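Local atomic coordinates of ADP compounds hydrolase NudE (PDB entry 1VHG), a protein that hydrolyses ADP-ribose, NADH and the dinucleotides Ap2A and Ap3A using magnesium or another divalent cation, working as a homodimer of the Nudix family. Residues S89-A94 with L109-K114. Sequence-based numbering, arbitrary orientation.
Sequences SVYEAA and LTFLKK
Tyr-91 reaches from the first turn of helix 90-101 across to strand 104-116 and runs one edge of its ring past the backbone from Leu-109 to Phe-111. With CG anti to the carbonyl carbon (chi1 -54°), the ring turns toward the strand although the bond to CB does not point at it. CD1 then meets CB of Leu-109 at 3.9 Å, in the plane of the ring. One atom further out, CE1 has the carbonyl O of Leu-109 at the ring edge, 3.4 Å away, and CZ passes CB of Phe-111. The tip, OH, ends 3.5 Å from that same CB. One ring face carries CG2 of Val-90, offset toward the rim. Helix 90-101 is the helical part of the Nudix box, and Glu-97 and Glu-101 further along it probably bind the divalent metal; strand 104-116 is an outermost strand of the mixed sheet. At the start of the helix Ser-89 and Glu-92 form a capping box, with Glu-92 N bonded to Ser-89 OG at 3.2 Å and Ser-89 N to Glu-92 OE1. Val-90 CG2 also packs against CB and CG of Phe-111, 4.0 Å from each. One turn on, CB of the buried Ala-94 lies 4.2 Å from CD2 of Leu-109.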
# COMPACT_ATOMS: atom_id res chain seq x y z
N SER A 89 -8.75 5.25 -20.54
CA SER A 89 -7.35 5.63 -20.28
C SER A 89 -7.29 6.11 -18.82
O SER A 89 -8.35 6.22 -18.19
CB SER A 89 -6.93 6.74 -21.22
OG SER A 89 -7.67 7.92 -20.89
N VAL A 90 -6.14 6.43 -18.27
CA VAL A 90 -6.08 6.90 -16.90
C VAL A 90 -6.85 8.22 -16.79
O VAL A 90 -7.52 8.46 -15.80
CB VAL A 90 -4.66 7.10 -16.35
CG1 VAL A 90 -4.02 5.73 -16.19
CG2 VAL A 90 -3.80 7.98 -17.28
N TYR A 91 -6.72 9.06 -17.81
CA TYR A 91 -7.41 10.35 -17.83
C TYR A 91 -8.91 10.15 -17.77
O TYR A 91 -9.58 10.69 -16.90
CB TYR A 91 -6.93 11.17 -19.04
CG TYR A 91 -5.41 11.28 -19.05
CD1 TYR A 91 -4.76 12.19 -18.21
CD2 TYR A 91 -4.62 10.46 -19.85
CE1 TYR A 91 -3.39 12.27 -18.17
CE2 TYR A 91 -3.24 10.56 -19.83
CZ TYR A 91 -2.62 11.46 -18.99
OH TYR A 91 -1.24 11.55 -18.95
N GLU A 92 -9.44 9.26 -18.62
CA GLU A 92 -10.86 9.03 -18.69
C GLU A 92 -11.43 8.52 -17.37
O GLU A 92 -12.46 9.01 -16.89
CB GLU A 92 -11.22 8.06 -19.81
CG GLU A 92 -11.27 8.69 -21.19
CD GLU A 92 -10.89 7.76 -22.32
OE1 GLU A 92 -10.90 6.51 -22.18
OE2 GLU A 92 -10.53 8.31 -23.40
N ALA A 93 -10.76 7.55 -16.78
CA ALA A 93 -11.18 6.95 -15.54
C ALA A 93 -11.11 7.95 -14.40
O ALA A 93 -11.98 8.00 -13.54
CB ALA A 93 -10.30 5.75 -15.22
N ALA A 94 -10.06 8.76 -14.40
CA ALA A 94 -9.91 9.72 -13.32
C ALA A 94 -11.04 10.72 -13.37
O ALA A 94 -11.68 11.00 -12.35
CB ALA A 94 -8.57 10.40 -13.36
N LEU A 109 -5.79 17.09 -15.99
CA LEU A 109 -5.43 15.86 -15.31
C LEU A 109 -4.01 15.44 -15.60
O LEU A 109 -3.58 15.33 -16.75
CB LEU A 109 -6.41 14.75 -15.71
CG LEU A 109 -7.85 14.99 -15.27
CD1 LEU A 109 -8.82 14.25 -16.16
CD2 LEU A 109 -8.03 14.59 -13.81
N THR A 110 -3.22 15.18 -14.57
CA THR A 110 -1.85 14.76 -14.79
C THR A 110 -1.52 13.47 -14.06
O THR A 110 -1.83 13.25 -12.91
CB THR A 110 -0.79 15.84 -14.62
OG1 THR A 110 0.41 15.28 -14.06
CG2 THR A 110 -1.21 17.02 -13.83
N PHE A 111 -1.07 12.54 -14.89
CA PHE A 111 -0.69 11.18 -14.53
C PHE A 111 0.72 11.25 -13.97
O PHE A 111 1.73 11.51 -14.62
CB PHE A 111 -0.92 10.23 -15.69
CG PHE A 111 -0.33 8.87 -15.48
CD1 PHE A 111 0.51 8.30 -16.43
CD2 PHE A 111 -0.57 8.16 -14.30
CE1 PHE A 111 1.07 7.07 -16.21
CE2 PHE A 111 0.00 6.93 -14.08
CZ PHE A 111 0.83 6.37 -15.02
N LEU A 112 0.77 11.13 -12.65
CA LEU A 112 1.97 11.26 -11.85
C LEU A 112 2.83 10.05 -11.62
O LEU A 112 4.06 10.18 -11.61
CB LEU A 112 1.49 11.77 -10.45
CG LEU A 112 2.44 12.72 -9.74
CD1 LEU A 112 2.76 13.92 -10.63
CD2 LEU A 112 1.85 13.17 -8.42
N LYS A 113 2.26 8.87 -11.45
CA LYS A 113 3.07 7.68 -11.15
C LYS A 113 2.15 6.46 -11.05
O LYS A 113 0.95 6.65 -10.78
CB LYS A 113 3.69 7.93 -9.76
CG LYS A 113 4.46 6.85 -9.11
CD LYS A 113 5.93 7.11 -9.00
CE LYS A 113 6.68 7.02 -10.30
NZ LYS A 113 8.06 7.58 -10.23
N LYS A 114 2.68 5.29 -11.27
CA LYS A 114 1.92 4.04 -11.19
C LYS A 114 2.58 3.18 -10.11
O LYS A 114 3.82 3.13 -10.10
CB LYS A 114 1.95 3.31 -12.52
CG LYS A 114 1.15 2.04 -12.64
CD LYS A 114 1.55 1.29 -13.90
CE LYS A 114 0.33 0.70 -14.61
NZ LYS A 114 0.06 1.47 -15.87